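Local atomic coordinates of bifunctional endo-1,4-beta-xylanase A (Neocallimastix patriciarum, PDB entry 2VG9), a protein that hydrolyses internal beta-1,4-xylosidic bonds of xylan as a family 11 glycoside hydrolase, the xylanase part of a multifunctional plant-wall-degrading enzyme. Residues A47-N52 / G200-G205; F61-K66 / N190-A195; K138-D143 / F160-Q165; M1-G6 / F19-W24; D76-Y81 / V209-V214. One frame throughout, in Å; residues are numbered along the deposited sequence.

Contact 1 of 5, residues A47-N52 / G200-G205; sequences AVNRGN and GWQSSG
A hydrogen bond joins G51 to Q202, between the loop 47-52 and the corner 200-205: Q202 N gives its proton to G51 O at 2.7 Å, nearly straight at 164°. The same oxygen receives a CA-H...O contact from W201 CA at 3.4 Å, and N52 and W201 follow as an antiparallel non-hydrogen-bonded pair. Residues V48 to G51 form a type II beta turn, closed by G51 N on V48 O at 2.8 Å. This is an end of the beta jelly roll where the chain changes sheets twice: 47-52 carries it from strand 40-45 to strand 52-60, and the corner at W201 and Q202 carries it from strand 190-200 to strand 203-216. Among the flat groups, W201 has CG anti to the backbone N (chi1 174°), which lays the indole alongside the turn. Its outermost carbon CH2 stands over the centre of the R50 guanidinium, 3.7 Å from CZ, with the planes 76° apart; the ring edge therefore meets the charged face and the two are not stacked. N52 CG sits at another edge of the indole, 3.6 Å from W201 CE3. The remaining touches are carbon on oxygen: Q202 CG lies 3.2 Å from V48 O and A47 CB 3.6 Å from S204 OG. S203 turns away from the loop, its OG hydrogen-bonded to N90 O and W44 NE1.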
# COMPACT_ATOMS: atom_id res chain seq x y z
N ALA A 47 -12.19 -15.43 -0.47
CA ALA A 47 -11.82 -16.56 -1.34
C ALA A 47 -13.03 -16.99 -2.20
O ALA A 47 -13.56 -18.11 -2.09
CB ALA A 47 -11.22 -17.72 -0.54
N VAL A 48 -13.46 -16.05 -3.02
CA VAL A 48 -14.56 -16.22 -3.97
C VAL A 48 -14.16 -15.53 -5.28
O VAL A 48 -13.30 -14.63 -5.29
CB VAL A 48 -15.88 -15.58 -3.40
CG1 VAL A 48 -16.38 -16.35 -2.16
CG2 VAL A 48 -15.72 -14.07 -3.11
N ASN A 49 -14.77 -15.94 -6.40
CA ASN A 49 -14.50 -15.32 -7.67
C ASN A 49 -14.58 -13.80 -7.56
O ASN A 49 -15.54 -13.27 -7.02
CB ASN A 49 -15.48 -15.79 -8.76
CG ASN A 49 -15.14 -15.19 -10.13
OD1 ASN A 49 -14.04 -15.37 -10.63
ND2 ASN A 49 -16.06 -14.41 -10.69
N ARG A 50 -13.55 -13.11 -8.07
CA ARG A 50 -13.42 -11.66 -7.99
C ARG A 50 -13.52 -11.05 -6.59
O ARG A 50 -13.70 -9.82 -6.45
CB ARG A 50 -14.36 -10.94 -8.99
CG ARG A 50 -14.05 -11.31 -10.45
CD ARG A 50 -14.59 -10.31 -11.46
NE ARG A 50 -13.87 -9.03 -11.45
CZ ARG A 50 -12.73 -8.77 -12.09
NH1 ARG A 50 -12.10 -9.72 -12.80
NH2 ARG A 50 -12.19 -7.55 -12.01
N GLY A 51 -13.38 -11.88 -5.55
CA GLY A 51 -13.27 -11.36 -4.17
C GLY A 51 -12.10 -10.41 -4.05
O GLY A 51 -10.98 -10.72 -4.50
N ASN A 52 -12.34 -9.25 -3.44
CA ASN A 52 -11.32 -8.20 -3.32
C ASN A 52 -11.45 -7.48 -1.97
O ASN A 52 -12.57 -7.09 -1.57
CB ASN A 52 -11.42 -7.23 -4.52
CG ASN A 52 -10.15 -6.42 -4.74
OD1 ASN A 52 -9.13 -6.61 -4.06
ND2 ASN A 52 -10.20 -5.50 -5.72
N GLY A 200 -6.00 -8.39 -0.49
CA GLY A 200 -6.23 -9.76 -0.89
C GLY A 200 -7.19 -9.84 -2.07
O GLY A 200 -8.23 -9.16 -2.09
N TRP A 201 -6.82 -10.67 -3.05
CA TRP A 201 -7.64 -10.95 -4.21
C TRP A 201 -7.98 -12.44 -4.21
O TRP A 201 -7.06 -13.28 -4.21
CB TRP A 201 -6.88 -10.62 -5.48
CG TRP A 201 -7.60 -11.01 -6.76
CD1 TRP A 201 -7.32 -12.08 -7.59
CD2 TRP A 201 -8.69 -10.31 -7.37
NE1 TRP A 201 -8.19 -12.08 -8.66
CE2 TRP A 201 -9.02 -11.00 -8.56
CE3 TRP A 201 -9.39 -9.14 -7.04
CZ2 TRP A 201 -10.06 -10.59 -9.39
CZ3 TRP A 201 -10.42 -8.72 -7.87
CH2 TRP A 201 -10.74 -9.45 -9.04
N GLN A 202 -9.27 -12.77 -4.18
CA GLN A 202 -9.72 -14.18 -4.20
C GLN A 202 -8.97 -15.00 -3.12
O GLN A 202 -8.56 -16.13 -3.33
CB GLN A 202 -9.58 -14.79 -5.62
CG GLN A 202 -10.47 -14.10 -6.66
CD GLN A 202 -10.33 -14.64 -8.09
OE1 GLN A 202 -9.48 -15.51 -8.40
NE2 GLN A 202 -11.15 -14.11 -8.98
N SER A 203 -8.82 -14.40 -1.95
CA SER A 203 -8.13 -15.03 -0.83
C SER A 203 -8.79 -14.70 0.50
O SER A 203 -9.68 -13.83 0.57
CB SER A 203 -6.65 -14.58 -0.77
OG SER A 203 -6.55 -13.19 -0.50
N SER A 204 -8.33 -15.38 1.54
CA SER A 204 -8.66 -15.08 2.93
C SER A 204 -7.37 -15.03 3.73
O SER A 204 -6.41 -15.71 3.38
CB SER A 204 -9.59 -16.17 3.48
OG SER A 204 -10.77 -16.20 2.67
N GLY A 205 -7.33 -14.21 4.78
CA GLY A 205 -6.19 -14.23 5.67
C GLY A 205 -6.30 -13.27 6.84
O GLY A 205 -7.40 -12.79 7.15

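Contact 2 of 5, residues F61-K66 / N190-A195; sequences FGSQKK and NLYEVA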
# COMPACT_ATOMS: atom_id res chain seq x y z
N PHE A 61 -0.15 13.25 3.73
CA PHE A 61 0.80 14.36 3.54
C PHE A 61 0.15 15.61 2.90
O PHE A 61 0.80 16.64 2.71
CB PHE A 61 2.02 13.89 2.75
CG PHE A 61 3.01 13.09 3.57
CD1 PHE A 61 4.26 13.63 3.91
CD2 PHE A 61 2.72 11.76 3.98
CE1 PHE A 61 5.23 12.87 4.64
CE2 PHE A 61 3.64 11.01 4.73
CZ PHE A 61 4.92 11.56 5.06
N GLY A 62 -1.13 15.50 2.53
CA GLY A 62 -1.88 16.64 2.02
C GLY A 62 -1.63 17.01 0.56
O GLY A 62 -2.14 18.04 0.09
N SER A 63 -0.84 16.19 -0.16
CA SER A 63 -0.49 16.46 -1.57
C SER A 63 0.11 17.88 -1.75
O SER A 63 -0.29 18.65 -2.65
CB SER A 63 -1.71 16.29 -2.47
OG SER A 63 -2.26 14.97 -2.40
N GLN A 64 1.07 18.21 -0.90
CA GLN A 64 1.52 19.58 -0.74
C GLN A 64 2.77 19.80 -1.56
O GLN A 64 3.00 20.88 -2.10
CB GLN A 64 1.78 19.90 0.75
CG GLN A 64 0.50 20.10 1.54
CD GLN A 64 0.70 20.29 3.06
OE1 GLN A 64 -0.27 20.52 3.79
NE2 GLN A 64 1.96 20.20 3.53
N LYS A 65 3.60 18.78 -1.63
CA LYS A 65 4.85 18.93 -2.30
C LYS A 65 5.36 17.64 -2.89
O LYS A 65 4.90 16.53 -2.50
CB LYS A 65 5.89 19.62 -1.40
CG LYS A 65 6.48 18.82 -0.26
CD LYS A 65 7.60 19.64 0.38
CE LYS A 65 8.12 19.03 1.66
NZ LYS A 65 9.22 19.80 2.33
N LYS A 66 6.27 17.81 -3.85
CA LYS A 66 6.85 16.71 -4.61
C LYS A 66 7.36 15.68 -3.59
O LYS A 66 8.04 16.04 -2.64
CB LYS A 66 7.98 17.23 -5.48
CG LYS A 66 8.50 16.26 -6.55
CD LYS A 66 9.65 16.92 -7.30
CE LYS A 66 9.84 16.30 -8.63
NZ LYS A 66 11.25 16.45 -9.11
N ASN A 190 2.95 15.13 -6.21
CA ASN A 190 2.93 15.56 -4.80
C ASN A 190 2.52 14.39 -3.89
O ASN A 190 1.63 13.62 -4.24
CB ASN A 190 1.95 16.71 -4.60
CG ASN A 190 2.38 18.00 -5.30
OD1 ASN A 190 3.58 18.31 -5.40
ND2 ASN A 190 1.40 18.79 -5.75
N LEU A 191 3.16 14.25 -2.74
CA LEU A 191 2.89 13.09 -1.89
C LEU A 191 1.49 13.13 -1.23
O LEU A 191 1.21 14.00 -0.41
CB LEU A 191 4.01 12.92 -0.86
CG LEU A 191 3.93 11.66 0.02
CD1 LEU A 191 3.92 10.32 -0.84
CD2 LEU A 191 5.12 11.74 0.98
N TYR A 192 0.64 12.18 -1.58
CA TYR A 192 -0.68 12.07 -1.01
C TYR A 192 -0.67 11.46 0.40
O TYR A 192 -1.26 12.02 1.31
CB TYR A 192 -1.55 11.24 -1.97
CG TYR A 192 -2.97 10.96 -1.51
CD1 TYR A 192 -3.90 12.00 -1.42
CD2 TYR A 192 -3.39 9.66 -1.18
CE1 TYR A 192 -5.22 11.78 -1.02
CE2 TYR A 192 -4.74 9.42 -0.77
CZ TYR A 192 -5.64 10.50 -0.70
OH TYR A 192 -6.96 10.35 -0.30
N GLU A 193 -0.03 10.30 0.56
CA GLU A 193 0.01 9.56 1.85
C GLU A 193 1.10 8.50 1.79
O GLU A 193 1.62 8.18 0.70
CB GLU A 193 -1.30 8.82 2.09
CG GLU A 193 -1.43 7.61 1.13
CD GLU A 193 -2.77 6.91 1.20
OE1 GLU A 193 -3.36 6.84 2.30
OE2 GLU A 193 -3.25 6.45 0.15
N VAL A 194 1.44 7.96 2.96
CA VAL A 194 2.35 6.83 3.09
C VAL A 194 1.66 5.91 4.08
O VAL A 194 1.44 6.27 5.26
CB VAL A 194 3.77 7.22 3.60
CG1 VAL A 194 4.65 5.97 3.81
CG2 VAL A 194 4.49 8.20 2.61
N ALA A 195 1.29 4.73 3.59
CA ALA A 195 0.48 3.83 4.37
C ALA A 195 1.06 2.45 4.36
O ALA A 195 1.80 2.11 3.44
CB ALA A 195 -0.99 3.81 3.82
O HOH W 1 2.71 16.41 -0.04
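N190 opens the contact opposite K66, their backbones bridged with CA atoms 4.1 Å apart, while its CB packs against S63 O. L191 is held through both its backbone N and its O: L191 N donates to K65 O at 2.9 Å and 159°, and L191 O receives a weak bond from S63 N. A water lies 2.9 Å from L191 O and accepts from Q64 N at 2.6 Å, linking the loop to L191. The leucine side chain, with CG anti to the backbone N (chi1 -175°), sets CD2 almost centrally over one face of the F61 ring, 3.6 Å from its centroid, a CH-pi contact. In the jelly roll, strand 190-200 runs antiparallel to both 52-60 and 89-100, and 61-66 is the loop that prolongs 52-60 beside it. Y192 O accepts from F61 N at 2.9 Å and 167°, and the Y192 ring has S63 OG at its edge, 3.5 Å from CD1. Farther on, V194 CG2 reaches F61 CE2 at 3.6 Å. With an alanine at F61, L191 CD2 and V194 CG2 would probably face a gap and the leucine could turn more freely. The ring of Y70 meets F61 edge-to-face.

Contact 3 of 5, residues K138-D143 / F160-Q165; sequences KIFQMD and FSVRQQ
Strands 138-143 and 160-163 run antiparallel at 153°, with K138–V162 and F140–F160 as hydrogen-bonded pairs on either side of the non-hydrogen-bonded pair I139–S161. Each hydrogen-bonded pair exchanges two backbone bonds, the shortest being V162 N to K138 O at 2.8 Å. F140 and F160 carry the side-chain contact. F140 CG sits between the backbone N and the carbonyl carbon (chi1 53°), which swings the ring across to the neighbouring strand, where F160 CB lies over one face, 3.6 Å from the centroid. The two phenyl rings are nearly parallel, 16° apart, but displaced enough to share little face; F140 CE1 and F160 CD2 come to 3.3 Å, a tight touch. V162 CG2 adds a contact to F140 CE2 at 3.7 Å. A serine in place of F140 would probably leave F160 CB and V162 CG2 facing a gap and take away one of the supports of the F160 ring. M142 SD approaches F160 obliquely, 5.0 Å from the ring centroid, as a Met-aromatic contact. On the opposite face of the sheet, I139 CG2 meets S161 OG at 3.4 Å beside helix 174-182, where W181 packs on I139. The Y113 ring also meets F160, its plane nearly parallel. The pair forms the two arms of the hairpin that in family 11 xylanases probably bears the thumb over the substrate cleft.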
# COMPACT_ATOMS: atom_id res chain seq x y z
N LYS A 138 13.26 -5.19 -6.57
CA LYS A 138 13.09 -5.01 -7.99
C LYS A 138 12.13 -3.86 -8.20
O LYS A 138 11.01 -3.86 -7.64
CB LYS A 138 12.47 -6.27 -8.56
CG LYS A 138 12.24 -6.20 -10.06
CD LYS A 138 11.69 -7.50 -10.61
CE LYS A 138 11.55 -7.37 -12.14
NZ LYS A 138 11.28 -8.69 -12.74
N ILE A 139 12.55 -2.90 -9.01
CA ILE A 139 11.70 -1.77 -9.33
C ILE A 139 11.20 -1.82 -10.78
O ILE A 139 11.93 -2.22 -11.73
CB ILE A 139 12.37 -0.44 -8.97
CG1 ILE A 139 13.60 -0.16 -9.86
CG2 ILE A 139 12.73 -0.40 -7.45
CD1 ILE A 139 14.22 1.26 -9.75
N PHE A 140 9.94 -1.43 -10.96
CA PHE A 140 9.35 -1.37 -12.28
C PHE A 140 8.11 -0.51 -12.19
O PHE A 140 7.57 -0.27 -11.08
CB PHE A 140 9.01 -2.78 -12.84
CG PHE A 140 8.16 -3.63 -11.90
CD1 PHE A 140 6.76 -3.61 -11.99
CD2 PHE A 140 8.76 -4.43 -10.93
CE1 PHE A 140 5.97 -4.38 -11.14
CE2 PHE A 140 7.95 -5.22 -10.05
CZ PHE A 140 6.56 -5.19 -10.15
N GLN A 141 7.67 -0.04 -13.35
CA GLN A 141 6.42 0.70 -13.42
C GLN A 141 5.52 0.07 -14.47
O GLN A 141 5.99 -0.69 -15.32
CB GLN A 141 6.64 2.21 -13.66
CG GLN A 141 7.53 2.57 -14.86
CD GLN A 141 6.75 2.67 -16.15
OE1 GLN A 141 5.62 3.11 -16.16
NE2 GLN A 141 7.37 2.24 -17.26
N MET A 142 4.22 0.34 -14.37
CA MET A 142 3.26 -0.19 -15.36
C MET A 142 2.01 0.66 -15.43
O MET A 142 1.70 1.37 -14.49
CB MET A 142 2.94 -1.68 -15.11
CG MET A 142 2.06 -2.06 -13.93
SD MET A 142 2.26 -3.85 -13.54
CE MET A 142 2.06 -4.57 -15.17
N ASP A 143 1.34 0.62 -16.58
CA ASP A 143 0.05 1.26 -16.74
C ASP A 143 -1.01 0.48 -15.98
O ASP A 143 -0.90 -0.75 -15.76
CB ASP A 143 -0.34 1.35 -18.23
CG ASP A 143 0.53 2.31 -19.04
OD1 ASP A 143 1.26 3.15 -18.47
OD2 ASP A 143 0.47 2.25 -20.29
N PHE A 160 6.40 0.31 -8.45
CA PHE A 160 6.65 -0.86 -7.60
C PHE A 160 8.09 -0.98 -7.21
O PHE A 160 8.96 -0.78 -8.05
CB PHE A 160 6.32 -2.18 -8.35
CG PHE A 160 4.84 -2.36 -8.62
CD1 PHE A 160 4.02 -3.00 -7.68
CD2 PHE A 160 4.26 -1.86 -9.83
CE1 PHE A 160 2.63 -3.16 -7.91
CE2 PHE A 160 2.89 -2.03 -10.08
CZ PHE A 160 2.07 -2.67 -9.12
N SER A 161 8.30 -1.32 -5.94
CA SER A 161 9.51 -1.95 -5.42
C SER A 161 9.04 -3.26 -4.79
O SER A 161 8.23 -3.26 -3.86
CB SER A 161 10.09 -1.13 -4.27
OG SER A 161 10.77 0.01 -4.72
N VAL A 162 9.58 -4.37 -5.26
CA VAL A 162 9.20 -5.64 -4.69
C VAL A 162 10.40 -6.21 -3.96
O VAL A 162 11.44 -6.48 -4.58
CB VAL A 162 8.68 -6.60 -5.79
CG1 VAL A 162 8.36 -8.00 -5.20
CG2 VAL A 162 7.48 -5.96 -6.49
N ARG A 163 10.27 -6.38 -2.64
CA ARG A 163 11.35 -6.97 -1.83
C ARG A 163 11.60 -8.43 -2.22
O ARG A 163 10.65 -9.24 -2.27
CB ARG A 163 11.01 -6.93 -0.33
CG ARG A 163 12.22 -7.17 0.55
CD ARG A 163 11.89 -7.07 2.05
NE ARG A 163 13.04 -7.47 2.90
CZ ARG A 163 13.99 -6.63 3.31
NH1 ARG A 163 13.92 -5.35 2.98
NH2 ARG A 163 14.98 -7.03 4.10
N GLN A 164 12.86 -8.75 -2.50
CA GLN A 164 13.23 -10.09 -2.96
C GLN A 164 13.15 -11.15 -1.84
O GLN A 164 12.76 -12.29 -2.10
CB GLN A 164 14.58 -10.08 -3.71
CG GLN A 164 14.52 -9.17 -4.97
CD GLN A 164 13.40 -9.59 -5.92
OE1 GLN A 164 12.34 -8.95 -6.02
NE2 GLN A 164 13.60 -10.70 -6.57
N GLN A 165 13.50 -10.73 -0.62
CA GLN A 165 13.45 -11.61 0.57
C GLN A 165 12.24 -11.16 1.40
O GLN A 165 12.31 -10.12 2.06
CB GLN A 165 14.75 -11.45 1.36
CG GLN A 165 15.06 -12.57 2.39
CD GLN A 165 16.17 -12.20 3.44
OE1 GLN A 165 17.00 -11.29 3.23
NE2 GLN A 165 16.18 -12.94 4.58

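Contact 4 of 5, residues M1-G6 / F19-W24; sequences MKFTVG and FSYEIW
The rings of F3 and Y21 form an offset stack: Y21 CE1 lies over one face of F3, displaced toward its rim, with centroids 4.7 Å apart and planes at 20°. The two side chains cross at about a right angle, and the phenol end of Y21 reaches past the rim, leaving its OH 3.2 Å from F3 CZ. This is the face-to-face packing of a beta sandwich, the two-layered jelly roll of family 11. Strand 2-5 is the edge of one sheet, and strand 19-24 belongs to the other; their axes approach to 7.2 Å at 28°, and side chains rather than backbone make the join. Y21 has CG between its backbone N and carbonyl carbon (chi1 68°), bringing the ring over F3. M32, on the strand next to 2-5, packs on both Y21 and I23. The aliphatic half of the contact lies farther along, where V5 and I23 reach toward each other tip to tip. I23 is fully extended, with CG1 anti to the backbone N, and H12 touches both residues. I23 CG2 touches both F3 and V5, 4.1 Å from F3 CB and 3.8 Å from V5 CG1, while I23 CD1 closes on V5 CG2 at 3.7 Å.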
# COMPACT_ATOMS: atom_id res chain seq x y z
N MET A 1 -11.80 -1.21 19.03
CA MET A 1 -12.73 -0.57 18.04
C MET A 1 -12.63 -1.25 16.66
O MET A 1 -11.59 -1.20 16.01
CB MET A 1 -12.43 0.93 17.94
CG MET A 1 -13.40 1.67 17.06
SD MET A 1 -15.05 1.68 17.77
CE MET A 1 -16.02 1.83 16.25
N LYS A 2 -13.76 -1.84 16.22
CA LYS A 2 -13.81 -2.65 15.01
C LYS A 2 -14.76 -2.10 13.89
O LYS A 2 -15.85 -1.57 14.15
CB LYS A 2 -14.16 -4.10 15.38
CG LYS A 2 -14.25 -5.04 14.21
CD LYS A 2 -15.21 -6.21 14.47
CE LYS A 2 -14.47 -7.52 14.76
NZ LYS A 2 -15.44 -8.69 14.90
N PHE A 3 -14.32 -2.27 12.65
CA PHE A 3 -15.05 -1.85 11.46
C PHE A 3 -15.14 -3.05 10.52
O PHE A 3 -14.10 -3.64 10.20
CB PHE A 3 -14.30 -0.73 10.77
CG PHE A 3 -14.17 0.49 11.63
CD1 PHE A 3 -15.25 1.37 11.78
CD2 PHE A 3 -12.99 0.75 12.34
CE1 PHE A 3 -15.15 2.49 12.61
CE2 PHE A 3 -12.88 1.87 13.15
CZ PHE A 3 -13.96 2.74 13.28
N THR A 4 -16.37 -3.39 10.13
CA THR A 4 -16.66 -4.61 9.39
C THR A 4 -17.16 -4.26 8.00
O THR A 4 -17.93 -3.31 7.84
CB THR A 4 -17.66 -5.52 10.13
OG1 THR A 4 -17.10 -5.90 11.39
CG2 THR A 4 -17.94 -6.82 9.34
N VAL A 5 -16.71 -5.00 6.99
CA VAL A 5 -17.17 -4.78 5.63
C VAL A 5 -17.71 -6.09 5.00
O VAL A 5 -17.33 -7.20 5.41
CB VAL A 5 -16.09 -4.11 4.72
CG1 VAL A 5 -15.75 -2.68 5.21
CG2 VAL A 5 -14.82 -5.01 4.62
N GLY A 6 -18.59 -5.93 4.01
CA GLY A 6 -19.17 -7.06 3.30
C GLY A 6 -20.45 -7.59 3.91
O GLY A 6 -20.96 -8.65 3.49
N PHE A 19 -3.54 9.18 12.37
CA PHE A 19 -3.27 8.27 11.25
C PHE A 19 -4.56 7.83 10.59
O PHE A 19 -5.55 7.57 11.27
CB PHE A 19 -2.48 7.05 11.74
CG PHE A 19 -1.08 7.37 12.18
CD1 PHE A 19 -0.06 7.53 11.23
CD2 PHE A 19 -0.78 7.52 13.53
CE1 PHE A 19 1.24 7.83 11.64
CE2 PHE A 19 0.51 7.84 13.95
CZ PHE A 19 1.51 8.00 13.02
N SER A 20 -4.58 7.78 9.26
CA SER A 20 -5.78 7.34 8.56
C SER A 20 -6.06 5.88 8.85
O SER A 20 -5.18 5.14 9.32
CB SER A 20 -5.65 7.53 7.03
OG SER A 20 -4.66 6.66 6.49
N TYR A 21 -7.29 5.46 8.56
CA TYR A 21 -7.61 4.05 8.40
C TYR A 21 -8.61 3.91 7.24
O TYR A 21 -9.40 4.82 6.99
CB TYR A 21 -8.13 3.41 9.71
CG TYR A 21 -9.50 3.91 10.16
CD1 TYR A 21 -10.68 3.35 9.64
CD2 TYR A 21 -9.61 4.91 11.13
CE1 TYR A 21 -11.96 3.83 10.04
CE2 TYR A 21 -10.89 5.40 11.54
CZ TYR A 21 -12.04 4.85 11.00
OH TYR A 21 -13.27 5.31 11.42
N GLU A 22 -8.55 2.79 6.54
CA GLU A 22 -9.46 2.50 5.44
C GLU A 22 -9.56 0.98 5.29
O GLU A 22 -8.54 0.28 5.23
CB GLU A 22 -8.94 3.13 4.13
CG GLU A 22 -9.69 2.64 2.88
CD GLU A 22 -9.42 3.50 1.65
OE1 GLU A 22 -8.24 3.84 1.40
OE2 GLU A 22 -10.41 3.80 0.92
N ILE A 23 -10.80 0.48 5.27
CA ILE A 23 -11.08 -0.93 4.93
C ILE A 23 -12.15 -0.92 3.83
O ILE A 23 -13.08 -0.09 3.88
CB ILE A 23 -11.53 -1.76 6.18
CG1 ILE A 23 -11.77 -3.22 5.78
CG2 ILE A 23 -12.74 -1.03 6.95
CD1 ILE A 23 -12.01 -4.17 6.88
N TRP A 24 -12.01 -1.81 2.84
CA TRP A 24 -12.95 -1.86 1.72
C TRP A 24 -13.01 -3.28 1.18
O TRP A 24 -12.03 -4.04 1.29
CB TRP A 24 -12.53 -0.85 0.63
CG TRP A 24 -13.20 -1.03 -0.70
CD1 TRP A 24 -14.30 -0.37 -1.18
CD2 TRP A 24 -12.79 -1.93 -1.74
NE1 TRP A 24 -14.61 -0.82 -2.44
CE2 TRP A 24 -13.69 -1.77 -2.81
CE3 TRP A 24 -11.76 -2.86 -1.86
CZ2 TRP A 24 -13.58 -2.51 -3.99
CZ3 TRP A 24 -11.66 -3.59 -3.01
CH2 TRP A 24 -12.56 -3.41 -4.06

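Contact 5 of 5, residues D76-Y81 / V209-V214; sequences DYAATY and VTLLDV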
# COMPACT_ATOMS: atom_id res chain seq x y z
N ASP A 76 8.45 2.21 10.03
CA ASP A 76 8.88 1.07 10.82
C ASP A 76 7.63 0.29 11.13
O ASP A 76 6.62 0.89 11.47
CB ASP A 76 9.53 1.53 12.12
CG ASP A 76 10.80 2.30 11.90
OD1 ASP A 76 11.69 1.77 11.27
OD2 ASP A 76 10.91 3.45 12.37
N TYR A 77 7.68 -1.02 10.98
CA TYR A 77 6.50 -1.86 11.16
C TYR A 77 6.89 -3.22 11.76
O TYR A 77 8.03 -3.68 11.60
CB TYR A 77 5.72 -2.00 9.82
CG TYR A 77 6.40 -2.94 8.82
CD1 TYR A 77 5.88 -4.23 8.59
CD2 TYR A 77 7.54 -2.54 8.13
CE1 TYR A 77 6.53 -5.13 7.66
CE2 TYR A 77 8.20 -3.40 7.22
CZ TYR A 77 7.69 -4.69 7.00
OH TYR A 77 8.34 -5.48 6.13
N ALA A 78 5.96 -3.84 12.48
CA ALA A 78 6.07 -5.27 12.84
C ALA A 78 4.66 -5.86 12.77
O ALA A 78 3.72 -5.27 13.32
CB ALA A 78 6.68 -5.46 14.25
N ALA A 79 4.55 -7.00 12.09
CA ALA A 79 3.28 -7.68 11.80
C ALA A 79 3.43 -9.21 11.79
O ALA A 79 4.52 -9.74 11.58
CB ALA A 79 2.72 -7.23 10.44
N THR A 80 2.32 -9.91 12.02
CA THR A 80 2.15 -11.29 11.56
C THR A 80 1.15 -11.19 10.42
O THR A 80 0.25 -10.36 10.43
CB THR A 80 1.65 -12.25 12.68
OG1 THR A 80 0.47 -11.71 13.25
CG2 THR A 80 2.69 -12.38 13.79
N TYR A 81 1.37 -11.98 9.38
CA TYR A 81 0.58 -11.89 8.16
C TYR A 81 0.55 -13.30 7.57
O TYR A 81 1.59 -13.94 7.45
CB TYR A 81 1.21 -10.86 7.22
CG TYR A 81 0.93 -11.04 5.76
CD1 TYR A 81 -0.37 -11.01 5.24
CD2 TYR A 81 1.99 -11.22 4.87
CE1 TYR A 81 -0.59 -11.15 3.85
CE2 TYR A 81 1.77 -11.36 3.50
CZ TYR A 81 0.50 -11.34 3.01
OH TYR A 81 0.32 -11.49 1.66
N VAL A 209 -0.91 -5.98 12.58
CA VAL A 209 0.15 -4.95 12.64
C VAL A 209 0.31 -4.34 14.04
O VAL A 209 -0.45 -3.45 14.45
CB VAL A 209 -0.06 -3.86 11.52
CG1 VAL A 209 1.09 -2.81 11.48
CG2 VAL A 209 -0.21 -4.54 10.15
N THR A 210 1.33 -4.81 14.78
CA THR A 210 1.45 -4.48 16.18
C THR A 210 2.36 -3.31 16.37
O THR A 210 2.35 -2.69 17.43
CB THR A 210 1.96 -5.67 16.99
OG1 THR A 210 3.20 -6.13 16.42
CG2 THR A 210 0.94 -6.80 16.98
N LEU A 211 3.15 -2.99 15.34
CA LEU A 211 3.98 -1.78 15.35
C LEU A 211 3.86 -1.14 14.01
O LEU A 211 4.06 -1.79 13.00
CB LEU A 211 5.46 -2.15 15.57
CG LEU A 211 6.54 -1.13 15.95
CD1 LEU A 211 7.87 -1.92 16.20
CD2 LEU A 211 6.78 -0.03 14.93
N LEU A 212 3.54 0.15 13.99
CA LEU A 212 3.55 0.93 12.75
C LEU A 212 3.85 2.37 13.07
O LEU A 212 3.10 3.02 13.78
CB LEU A 212 2.23 0.82 11.97
CG LEU A 212 2.19 1.57 10.65
CD1 LEU A 212 3.40 1.26 9.80
CD2 LEU A 212 0.88 1.24 9.89
N ASP A 213 4.95 2.86 12.54
CA ASP A 213 5.35 4.25 12.76
C ASP A 213 5.69 4.80 11.39
O ASP A 213 6.39 4.15 10.62
CB ASP A 213 6.59 4.33 13.65
CG ASP A 213 6.83 5.72 14.24
OD1 ASP A 213 6.01 6.64 14.05
OD2 ASP A 213 7.86 5.88 14.90
N VAL A 214 5.16 5.98 11.09
CA VAL A 214 5.46 6.68 9.82
C VAL A 214 5.89 8.08 10.22
O VAL A 214 5.21 8.73 11.02
CB VAL A 214 4.22 6.74 8.89
CG1 VAL A 214 4.62 7.28 7.51
CG2 VAL A 214 3.59 5.35 8.72
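A78 is the tight centre of the contact: its O accepts from both T210 N at 2.8 Å and L211 N at 3.1 Å, and its N donates to L211 O at 2.8 Å. D76 and D213 add a second hydrogen-bonded pair, D213 N reaching D76 O at 2.8 Å. On the buried face Y77 CB touches L212 CD1 at 4.0 Å and A79 CB meets V209 CG2, with L196 of the opposing sheet packing on Y77, V209 and L212. The outer face is looser. A78 CB and L211 CB pair at 3.8 Å, and the exposed L211 has CG anti to the backbone N (chi1 -166°), which carries CD2 to D76 O. The D76 and D213 carboxylates share that face, 4.6 Å between their OD2 atoms; such closeness of like charges may raise a pKa slightly. Two residues, T210 and L211, stand against the single A78: a classic beta bulge in strand 203-216, where it pairs with 73-86 in the outer sheet of the jelly roll.

Overall arrangement
Contacts 1 and 5 share strand 203-216: contact 1 lies at its beginning, at the corner from strand 190-200, and contact 5 farther along, their centres about 23 Å apart. Contact 2 sits toward the other end of the sandwich, about 30 Å from contact 1 between centres, and touches contact 5 through V194 CG1 and V214 CG1 at 3.9 Å, one sheet against the other. Contact 4 holds the N-terminal edge across the sandwich and meets contact 1 at N52 and W24. Contact 3 stands about 20 Å from contact 2 between centres, in the sheet that in this family curves round the xylan cleft. A cadmium ion lies about 8 Å from the S203 side chain in contact 1.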